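Local structure of XRE family transcriptional regulator (Enterobacter cloacae subsp. cloacae, 6B8W) at residues A37-H42 with S89-P94; L50-D55 with V67-D72; I22-G27 with R83-H88; L29-P34 with P74-N79. The protein probably regulates transcription by binding DNA, and its C-terminal cupin domain, the part described here, binds manganese. One frame throughout, in Å; residues are numbered along the deposited sequence.

Contact 1: residues A37-H42 with S89-P94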
# COMPACT_ATOMS: atom_id res chain seq x y z
N ALA A 37 7.24 10.15 -18.81
CA ALA A 37 7.63 11.39 -18.11
C ALA A 37 6.52 11.81 -17.14
O ALA A 37 5.35 11.83 -17.52
CB ALA A 37 7.91 12.51 -19.10
N GLY A 38 6.88 12.13 -15.90
CA GLY A 38 5.88 12.58 -14.92
C GLY A 38 5.30 11.50 -14.01
O GLY A 38 4.56 11.81 -13.07
N VAL A 39 5.59 10.23 -14.29
CA VAL A 39 5.11 9.15 -13.42
C VAL A 39 5.71 9.30 -12.01
O VAL A 39 6.90 9.63 -11.85
CB VAL A 39 5.48 7.77 -14.00
CG1 VAL A 39 5.48 6.67 -12.94
CG2 VAL A 39 4.57 7.43 -15.16
N ILE A 40 4.87 9.08 -11.00
CA ILE A 40 5.32 9.09 -9.61
C ILE A 40 5.22 7.66 -9.10
O ILE A 40 4.24 6.98 -9.36
CB ILE A 40 4.49 10.01 -8.72
CG1 ILE A 40 4.52 11.45 -9.22
CG2 ILE A 40 5.00 9.94 -7.26
CD1 ILE A 40 5.89 12.11 -9.21
N GLU A 41 6.26 7.21 -8.40
CA GLU A 41 6.29 5.91 -7.78
C GLU A 41 6.45 6.03 -6.24
O GLU A 41 7.17 6.91 -5.74
CB GLU A 41 7.39 5.02 -8.38
CG GLU A 41 7.49 3.66 -7.69
CD GLU A 41 8.36 2.61 -8.39
OE1 GLU A 41 8.89 2.86 -9.50
OE2 GLU A 41 8.50 1.50 -7.80
N HIS A 42 5.74 5.17 -5.52
CA HIS A 42 5.89 5.05 -4.07
C HIS A 42 6.30 3.60 -3.82
O HIS A 42 5.74 2.68 -4.40
CB HIS A 42 4.58 5.26 -3.28
CG HIS A 42 4.06 6.67 -3.26
ND1 HIS A 42 3.37 7.22 -4.32
CD2 HIS A 42 4.06 7.61 -2.29
CE1 HIS A 42 2.99 8.45 -4.01
NE2 HIS A 42 3.40 8.71 -2.78
N SER A 89 4.76 -1.43 -4.72
CA SER A 89 5.16 -0.38 -5.63
C SER A 89 3.88 0.23 -6.17
O SER A 89 3.09 -0.46 -6.82
CB SER A 89 6.02 -0.94 -6.75
OG SER A 89 6.19 0.02 -7.79
N LEU A 90 3.65 1.50 -5.86
CA LEU A 90 2.48 2.21 -6.33
C LEU A 90 2.91 3.14 -7.43
O LEU A 90 3.92 3.83 -7.29
CB LEU A 90 1.85 3.03 -5.21
CG LEU A 90 1.16 2.28 -4.06
CD1 LEU A 90 2.12 1.45 -3.25
CD2 LEU A 90 0.51 3.33 -3.18
N ILE A 91 2.15 3.17 -8.52
CA ILE A 91 2.48 4.02 -9.65
C ILE A 91 1.31 4.91 -10.01
O ILE A 91 0.24 4.40 -10.25
CB ILE A 91 2.83 3.17 -10.89
CG1 ILE A 91 3.99 2.20 -10.62
CG2 ILE A 91 3.13 4.08 -12.08
CD1 ILE A 91 5.35 2.85 -10.44
N HIS A 92 1.52 6.22 -10.02
CA HIS A 92 0.51 7.18 -10.46
C HIS A 92 1.00 7.74 -11.82
O HIS A 92 2.08 8.34 -11.90
CB HIS A 92 0.31 8.31 -9.44
CG HIS A 92 -0.48 7.89 -8.24
ND1 HIS A 92 0.08 7.23 -7.17
CD2 HIS A 92 -1.80 8.05 -7.94
CE1 HIS A 92 -0.86 6.98 -6.27
NE2 HIS A 92 -2.01 7.47 -6.72
N TYR A 93 0.22 7.50 -12.87
CA TYR A 93 0.57 7.95 -14.21
C TYR A 93 -0.01 9.36 -14.42
O TYR A 93 -1.07 9.68 -13.89
CB TYR A 93 0.07 6.94 -15.25
CG TYR A 93 0.54 5.49 -15.03
CD1 TYR A 93 1.74 5.01 -15.55
CD2 TYR A 93 -0.25 4.60 -14.31
CE1 TYR A 93 2.14 3.69 -15.36
CE2 TYR A 93 0.14 3.28 -14.11
CZ TYR A 93 1.32 2.82 -14.64
OH TYR A 93 1.67 1.47 -14.41
N PRO A 94 0.69 10.23 -15.18
CA PRO A 94 0.20 11.61 -15.32
C PRO A 94 -1.02 11.76 -16.25
O PRO A 94 -1.20 10.98 -17.19
CB PRO A 94 1.39 12.33 -15.92
CG PRO A 94 2.04 11.30 -16.76
CD PRO A 94 1.94 10.04 -15.94
O HOH W 1 2.00 11.05 -12.32
O HOH W 2 2.70 6.56 -6.91
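Glu41 and Ile91 face each other as a non-hydrogen-bonded antiparallel pair, flanked by the hydrogen-bonded pairs Ile40–His92 and His42–Leu90. Four nearly straight N-H···O bonds join the backbones, the shortest running 2.8 Å from Leu90 N to His42 O. Glu41 leaves its strand with CG anti to the backbone N (chi1 177°) and stays extended, a path that carries the carboxylate past Ile91 to Ser89. Its CB and CG both rest 3.6 Å from Ile91 CD1, CD passes the same methyl, and OE1 ends 3.7 Å from it. OE2 accepts the hydroxyl proton of Ser89 OG at 2.7 Å, from above the carboxylate plane (61° out of it). A second hydrogen bond ties OE2 to Tyr77, so two bonds grip this oxygen, whereas OE1 has a weak one with His75. Val39 splits its branches: CG1 lies 3.6 Å from Ile91 CG2, while CG2 touches Tyr93 CD1 and Pro94 CD. On the face bearing the two histidines, one water lies in the plane of each ring, 2.8 Å from His42 ND1 and 2.7 Å from His92 ND1, and donates to Ile40 O; His92 NE2 is bonded to His92 of the second subunit. Glu41, like His75 and Tyr77, is a manganese-binding residue of this protein, though no metal is bound to this chain, and it lies within the antiparallel beta-barrel of a cupin.

Contact 2: residues L50-D55 with V67-D72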
# COMPACT_ATOMS: atom_id res chain seq x y z
N LEU A 50 14.59 -3.74 2.34
CA LEU A 50 14.81 -3.41 0.95
C LEU A 50 15.86 -2.32 0.76
O LEU A 50 15.88 -1.33 1.50
CB LEU A 50 13.50 -2.91 0.34
CG LEU A 50 13.53 -2.49 -1.14
CD1 LEU A 50 13.77 -3.70 -2.02
CD2 LEU A 50 12.23 -1.81 -1.53
N GLU A 51 16.71 -2.48 -0.24
CA GLU A 51 17.61 -1.42 -0.63
C GLU A 51 17.05 -0.78 -1.91
O GLU A 51 16.69 -1.49 -2.84
CB GLU A 51 19.01 -1.97 -0.86
CG GLU A 51 19.71 -2.42 0.41
CD GLU A 51 21.04 -3.12 0.14
OE1 GLU A 51 21.16 -3.85 -0.87
OE2 GLU A 51 21.96 -2.98 0.99
N MET A 52 16.95 0.55 -1.92
CA MET A 52 16.48 1.31 -3.08
C MET A 52 17.58 2.24 -3.54
O MET A 52 18.16 2.97 -2.72
CB MET A 52 15.27 2.20 -2.75
CG MET A 52 13.94 1.49 -2.61
SD MET A 52 13.39 0.61 -4.07
CE MET A 52 13.25 1.95 -5.26
N LYS A 53 17.82 2.26 -4.84
CA LYS A 53 18.79 3.15 -5.43
C LYS A 53 17.94 4.21 -6.14
O LYS A 53 17.23 3.90 -7.09
CB LYS A 53 19.70 2.45 -6.43
CG LYS A 53 20.85 3.32 -6.87
CD LYS A 53 21.74 2.63 -7.88
CE LYS A 53 22.97 3.47 -8.16
NZ LYS A 53 23.87 2.75 -9.11
N ILE A 54 18.03 5.45 -5.67
CA ILE A 54 17.24 6.57 -6.18
C ILE A 54 18.21 7.75 -6.28
O ILE A 54 18.99 7.99 -5.35
CB ILE A 54 16.10 6.90 -5.18
CG1 ILE A 54 15.08 5.76 -5.15
CG2 ILE A 54 15.41 8.20 -5.54
CD1 ILE A 54 14.19 5.77 -3.94
N ASP A 55 18.14 8.47 -7.40
CA ASP A 55 19.05 9.58 -7.67
C ASP A 55 20.52 9.14 -7.53
O ASP A 55 21.36 9.90 -7.05
CB ASP A 55 18.74 10.80 -6.77
CG ASP A 55 17.34 11.37 -7.00
OD1 ASP A 55 16.89 11.40 -8.17
OD2 ASP A 55 16.67 11.80 -6.03
N VAL A 67 9.23 5.57 0.33
CA VAL A 67 9.83 6.67 -0.39
C VAL A 67 8.98 6.96 -1.61
O VAL A 67 8.47 6.03 -2.26
CB VAL A 67 11.30 6.37 -0.77
CG1 VAL A 67 11.43 5.08 -1.57
CG2 VAL A 67 11.92 7.54 -1.53
N ARG A 68 8.81 8.25 -1.89
CA ARG A 68 8.07 8.73 -3.05
C ARG A 68 9.09 9.35 -3.98
O ARG A 68 9.89 10.18 -3.55
CB ARG A 68 7.09 9.80 -2.61
CG ARG A 68 6.20 10.37 -3.70
CD ARG A 68 5.49 11.57 -3.11
NE ARG A 68 4.47 12.19 -3.95
CZ ARG A 68 4.71 13.02 -4.96
NH1 ARG A 68 5.96 13.30 -5.34
NH2 ARG A 68 3.69 13.56 -5.62
N PHE A 69 9.03 9.01 -5.27
CA PHE A 69 10.02 9.53 -6.20
C PHE A 69 9.55 9.49 -7.64
O PHE A 69 8.50 8.93 -7.97
CB PHE A 69 11.32 8.74 -6.04
CG PHE A 69 11.15 7.26 -6.29
CD1 PHE A 69 10.73 6.41 -5.28
CD2 PHE A 69 11.37 6.73 -7.55
CE1 PHE A 69 10.56 5.05 -5.52
CE2 PHE A 69 11.21 5.38 -7.81
CZ PHE A 69 10.81 4.53 -6.80
N ALA A 70 10.36 10.13 -8.50
CA ALA A 70 10.11 10.21 -9.92
C ALA A 70 10.39 8.85 -10.54
O ALA A 70 11.54 8.43 -10.63
CB ALA A 70 11.00 11.28 -10.55
N GLY A 71 9.33 8.19 -10.99
CA GLY A 71 9.41 6.84 -11.53
C GLY A 71 10.06 6.75 -12.89
O GLY A 71 10.50 5.67 -13.31
N ASP A 72 10.11 7.88 -13.58
CA ASP A 72 10.73 7.96 -14.90
C ASP A 72 12.26 8.12 -14.85
O ASP A 72 12.90 8.20 -15.91
CB ASP A 72 10.08 9.08 -15.75
CG ASP A 72 10.16 10.45 -15.10
OD1 ASP A 72 10.32 10.55 -13.87
OD2 ASP A 72 10.02 11.45 -15.84
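The strands that bring Met52 and Ile54 up to Val67 and Phe69 are not paired with each other: their axes pass 9.6 Å apart and their directions differ by 32°, with side chains filling the gap. Ile54 CD1 is the atom on which most of the contact turns. It meets Val67 tip to tip, 3.7 Å from CG1 and nearly as close to CG2, so it touches both branches of the valine. The same methyl lies over one face of the Phe69 ring, 4.1 Å from the centroid and displaced toward the rim, a CH-pi contact. With CG between the backbone N and the carbonyl carbon (chi1 59°), the Phe69 ring is placed within reach of this methyl. Met52, bent at chi2 and chi3, brings CE 3.9 Å from Phe69 CZ and crosses the phenylalanine at about a right angle. All four residues are buried, and the contact is wholly apolar. Strand 50-54 lies between strands 75-78 and 57-61 in one sheet, Met52 touching Tyr77 and Leu61 there, whereas strand 66-70 pairs with 40-47 in the other; Phe69 reaches Glu41 and meets the His75 ring edge-to-face beside the manganese site.

Contact 3: residues I22-G27 with R83-H88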
# COMPACT_ATOMS: atom_id res chain seq x y z
N ILE A 22 5.41 -6.98 -4.69
CA ILE A 22 6.64 -7.57 -5.21
C ILE A 22 7.43 -8.28 -4.13
O ILE A 22 7.61 -7.75 -3.04
CB ILE A 22 7.51 -6.46 -5.82
CG1 ILE A 22 6.72 -5.71 -6.92
CG2 ILE A 22 8.84 -7.01 -6.34
CD1 ILE A 22 7.44 -4.52 -7.51
N ILE A 23 7.90 -9.48 -4.44
CA ILE A 23 8.74 -10.25 -3.52
C ILE A 23 10.10 -10.42 -4.24
O ILE A 23 10.16 -10.96 -5.35
CB ILE A 23 8.15 -11.58 -3.14
CG1 ILE A 23 6.81 -11.35 -2.41
CG2 ILE A 23 9.12 -12.33 -2.23
CD1 ILE A 23 6.03 -12.60 -2.07
N LEU A 24 11.16 -9.95 -3.59
CA LEU A 24 12.52 -9.98 -4.13
C LEU A 24 13.36 -10.93 -3.27
O LEU A 24 13.48 -10.76 -2.05
CB LEU A 24 13.06 -8.53 -4.12
CG LEU A 24 14.26 -8.08 -4.94
CD1 LEU A 24 14.07 -8.35 -6.43
CD2 LEU A 24 14.51 -6.59 -4.69
N ALA A 25 13.91 -11.96 -3.92
CA ALA A 25 14.69 -12.99 -3.25
C ALA A 25 16.03 -12.46 -2.76
O ALA A 25 16.53 -11.47 -3.29
CB ALA A 25 14.92 -14.17 -4.19
N PRO A 26 16.62 -13.13 -1.76
CA PRO A 26 17.92 -12.70 -1.27
C PRO A 26 18.94 -12.58 -2.39
O PRO A 26 19.01 -13.47 -3.26
CB PRO A 26 18.33 -13.83 -0.31
CG PRO A 26 17.03 -14.34 0.18
CD PRO A 26 16.11 -14.28 -0.99
N GLY A 27 19.65 -11.47 -2.42
CA GLY A 27 20.70 -11.23 -3.42
C GLY A 27 20.23 -10.72 -4.76
O GLY A 27 21.06 -10.39 -5.61
N ARG A 83 16.73 -13.15 3.61
CA ARG A 83 15.37 -13.63 3.43
C ARG A 83 14.65 -12.77 2.40
O ARG A 83 15.08 -11.66 2.11
CB ARG A 83 14.62 -13.60 4.76
CG ARG A 83 14.35 -12.21 5.30
CD ARG A 83 13.61 -12.30 6.62
NE ARG A 83 13.25 -10.99 7.14
CZ ARG A 83 14.09 -10.13 7.71
NH1 ARG A 83 15.39 -10.39 7.81
NH2 ARG A 83 13.62 -8.97 8.16
N PRO A 84 13.55 -13.29 1.82
CA PRO A 84 12.80 -12.46 0.86
C PRO A 84 12.33 -11.13 1.43
O PRO A 84 12.10 -11.02 2.64
CB PRO A 84 11.58 -13.32 0.51
CG PRO A 84 11.98 -14.73 0.84
CD PRO A 84 12.96 -14.64 1.97
N VAL A 85 12.26 -10.12 0.57
CA VAL A 85 11.70 -8.83 0.98
C VAL A 85 10.43 -8.62 0.17
O VAL A 85 10.43 -8.82 -1.04
CB VAL A 85 12.66 -7.64 0.82
CG1 VAL A 85 13.14 -7.48 -0.62
CG2 VAL A 85 12.01 -6.35 1.31
N HIS A 86 9.35 -8.28 0.87
CA HIS A 86 8.05 -8.03 0.27
C HIS A 86 7.78 -6.54 0.34
O HIS A 86 7.84 -5.94 1.40
CB HIS A 86 6.98 -8.80 1.06
CG HIS A 86 5.58 -8.60 0.54
ND1 HIS A 86 4.47 -8.80 1.34
CD2 HIS A 86 5.12 -8.17 -0.65
CE1 HIS A 86 3.38 -8.55 0.64
NE2 HIS A 86 3.74 -8.14 -0.57
N PHE A 87 7.54 -5.91 -0.81
CA PHE A 87 7.23 -4.49 -0.81
C PHE A 87 6.13 -4.20 -1.80
O PHE A 87 5.77 -5.06 -2.60
CB PHE A 87 8.48 -3.63 -1.08
CG PHE A 87 9.11 -3.85 -2.43
CD1 PHE A 87 10.02 -4.88 -2.62
CD2 PHE A 87 8.84 -2.99 -3.48
CE1 PHE A 87 10.62 -5.07 -3.85
CE2 PHE A 87 9.44 -3.17 -4.72
CZ PHE A 87 10.34 -4.20 -4.92
N HIS A 88 5.53 -3.03 -1.68
CA HIS A 88 4.54 -2.59 -2.65
C HIS A 88 5.13 -1.47 -3.45
O HIS A 88 5.88 -0.64 -2.92
CB HIS A 88 3.23 -2.06 -2.05
CG HIS A 88 2.43 -3.06 -1.31
ND1 HIS A 88 1.34 -2.70 -0.54
CD2 HIS A 88 2.55 -4.40 -1.17
CE1 HIS A 88 0.82 -3.77 0.02
NE2 HIS A 88 1.54 -4.82 -0.33
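Leu24 O is held by two N-H groups: Val85 N, 3.0 Å away across the strand pair and tilted 20° from the carbonyl plane, and the amide ND2 of Asn79. Pro84 CA adds a C-H···O contact to the same oxygen. Ile22 O is similarly surrounded, receiving Phe87 N at 2.9 Å, with His86 CA close by and the edge of the His86 ring presenting CD2 to it, in the ring plane, at 3.5 Å. That ring is carried here by a CG anti to the backbone N (chi1 179°), and its far end is anchored by a hydrogen bond between NE2 and Ser21 OG. The bonds Leu24 N to Val85 O and Ile22 N to Phe87 O complete the antiparallel pairing of strands 17-24 and 85-92, which are neighbours in the five-stranded sheet of the cupin barrel. Ile22, Leu24, Val85 and Phe87 point to the face of this sheet that looks into the barrel, where Leu50 of the other sheet packs on the last three and the Tyr77 ring meets that of Phe87, with planes about 15° apart. In one of its two modelled conformers, Ile22 lies across a face of the Phe87 ring: CB is 3.9 Å from the centroid, offset toward the rim, and CG2 comes 3.5 Å from CZ. Leu24 CB instead approaches the ring at its edge and lies 3.7 Å from Val85 CG1. On the other face Ile23 CG2 touches Pro84 CB at 3.8 Å, and beyond the paired strands Pro26 CG rests on the backbone of Arg83.

Contact 4: residues L29-P34 with P74-N79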
# COMPACT_ATOMS: atom_id res chain seq x y z
N LEU A 29 18.71 -8.29 -7.65
CA LEU A 29 18.82 -6.91 -8.07
C LEU A 29 17.90 -6.72 -9.27
O LEU A 29 18.01 -7.46 -10.26
CB LEU A 29 20.24 -6.60 -8.50
CG LEU A 29 20.48 -5.24 -9.18
CD1 LEU A 29 20.26 -4.08 -8.24
CD2 LEU A 29 21.90 -5.20 -9.76
N SER A 30 17.05 -5.70 -9.21
CA SER A 30 16.15 -5.37 -10.30
C SER A 30 16.28 -3.89 -10.64
O SER A 30 16.11 -3.03 -9.78
CB SER A 30 14.71 -5.68 -9.88
OG SER A 30 13.80 -5.38 -10.91
N GLU A 31 16.60 -3.59 -11.90
CA GLU A 31 16.70 -2.22 -12.37
C GLU A 31 15.35 -1.85 -13.02
O GLU A 31 14.76 -2.65 -13.73
CB GLU A 31 17.91 -2.04 -13.31
CG GLU A 31 19.20 -2.15 -12.50
CD GLU A 31 20.48 -2.27 -13.31
OE1 GLU A 31 20.48 -2.03 -14.54
OE2 GLU A 31 21.52 -2.61 -12.67
N SER A 32 14.86 -0.65 -12.74
CA SER A 32 13.57 -0.22 -13.27
C SER A 32 13.58 -0.12 -14.78
O SER A 32 14.61 0.10 -15.38
CB SER A 32 13.20 1.15 -12.72
OG SER A 32 14.17 2.12 -13.12
N THR A 33 12.42 -0.33 -15.39
CA THR A 33 12.29 -0.12 -16.81
C THR A 33 11.83 1.35 -16.99
O THR A 33 11.36 1.97 -16.04
CB THR A 33 11.31 -1.11 -17.43
OG1 THR A 33 10.12 -1.13 -16.65
CG2 THR A 33 11.92 -2.51 -17.45
N PRO A 34 11.98 1.91 -18.20
CA PRO A 34 11.60 3.31 -18.38
C PRO A 34 10.10 3.54 -18.21
O PRO A 34 9.31 2.66 -18.54
CB PRO A 34 12.03 3.61 -19.82
CG PRO A 34 13.09 2.60 -20.11
CD PRO A 34 12.66 1.37 -19.40
N PRO A 74 16.06 6.55 -13.67
CA PRO A 74 16.59 5.21 -13.35
C PRO A 74 16.66 4.95 -11.85
O PRO A 74 17.04 5.83 -11.07
CB PRO A 74 18.00 5.23 -13.95
CG PRO A 74 17.96 6.28 -15.01
CD PRO A 74 16.95 7.31 -14.58
N HIS A 75 16.20 3.79 -11.44
CA HIS A 75 16.24 3.40 -10.03
C HIS A 75 16.35 1.90 -9.98
O HIS A 75 16.16 1.24 -11.00
CB HIS A 75 15.04 3.92 -9.24
CG HIS A 75 13.70 3.53 -9.78
ND1 HIS A 75 13.11 4.18 -10.85
CD2 HIS A 75 12.78 2.63 -9.34
CE1 HIS A 75 11.91 3.66 -11.07
NE2 HIS A 75 11.69 2.72 -10.17
N ALA A 76 16.66 1.38 -8.79
CA ALA A 76 16.89 -0.03 -8.64
C ALA A 76 16.42 -0.52 -7.30
O ALA A 76 16.29 0.24 -6.35
CB ALA A 76 18.36 -0.34 -8.84
N TYR A 77 16.16 -1.82 -7.24
CA TYR A 77 15.66 -2.46 -6.06
C TYR A 77 16.62 -3.61 -5.78
O TYR A 77 16.91 -4.37 -6.67
CB TYR A 77 14.26 -3.04 -6.32
CG TYR A 77 13.27 -2.10 -7.01
CD1 TYR A 77 13.28 -1.95 -8.39
CD2 TYR A 77 12.28 -1.45 -6.30
CE1 TYR A 77 12.36 -1.12 -9.03
CE2 TYR A 77 11.35 -0.62 -6.94
CZ TYR A 77 11.40 -0.46 -8.30
OH TYR A 77 10.49 0.35 -8.97
N ARG A 78 17.04 -3.75 -4.53
CA ARG A 78 17.99 -4.79 -4.20
C ARG A 78 17.71 -5.38 -2.83
O ARG A 78 17.33 -4.66 -1.91
CB ARG A 78 19.42 -4.23 -4.27
CG ARG A 78 20.53 -5.26 -4.13
CD ARG A 78 21.91 -4.65 -4.37
NE ARG A 78 22.25 -3.64 -3.38
CZ ARG A 78 23.35 -2.88 -3.39
NH1 ARG A 78 24.26 -2.98 -4.36
NH2 ARG A 78 23.56 -2.02 -2.39
N ASN A 79 17.90 -6.70 -2.72
CA ASN A 79 17.75 -7.41 -1.46
C ASN A 79 19.11 -7.92 -1.04
O ASN A 79 19.63 -8.85 -1.65
CB ASN A 79 16.80 -8.59 -1.60
CG ASN A 79 16.49 -9.26 -0.27
OD1 ASN A 79 17.10 -8.92 0.74
ND2 ASN A 79 15.56 -10.21 -0.27
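From Leu29 to Ser32 the backbone runs antiparallel to Arg78 back to His75, the strand axes 4.7 Å apart, with Ser30 and Tyr77 as the hydrogen-bonded pair between the non-hydrogen-bonded pairs Leu29–Arg78 and Glu31–Ala76. Ser30 and Tyr77 exchange N-H···O bonds, Tyr77 N lying 2.8 Å from Ser30 O, and Ser32 N donates to His75 O at 2.9 Å. Ser32 then turns its side chain onto the histidine: CB sits over the centre of the imidazole face, 3.4 Å from the centroid, in a close CH-pi contact. With OG lying between the backbone N and the carbonyl carbon (chi1 62°), the hydroxyl is 3.0 Å from His75 O, although the destination of its proton is not settled. At the ring edge His75 ND1 is hydrogen-bonded to Lys73 O, while NE2 makes weak bonds to Glu41 and, at 2.9 Å, to Tyr77 OH, which lies in the imidazole plane and is itself bonded to Glu41. Both His75 and Tyr77 are among the manganese-binding residues seen in this protein. Ser30 O also faces the edge of the tyrosine ring, 3.3 Å from CD1. On the opposite face of the sheet Leu29 CD1 touches both Ala76 CB, at 4.2 Å, and Arg78 CB. Arg78 forms a salt bridge with Glu51 and a cation-pi contact with Trp58. Strand 29-31 is one edge of the four-stranded sheet within this chain and strand 57-61 the other, with 75-78 and 50-54 between them.

Overall arrangement
Contacts 1 and 3 pair strand 85-92 with its two neighbours in the five-stranded sheet, 40-47 and 17-24, and lie on opposite sides of the chain's centre, their own centres about 21 Å apart. Contact 4 belongs to the four-stranded sheet, and contact 2 spans both sheets, its centre about 9 Å from that of contact 4 and 11 Å from that of contact 1. Along the chain, contact 2 is nested inside the loops closed by all the others and contact 4 inside that of contact 3, while contact 1 crosses both 3 and 4. Contacts 1 and 4 meet where Glu41 of one sheet approaches His75 and Tyr77 of the other, which brings these manganese-binding residues together between the sheets.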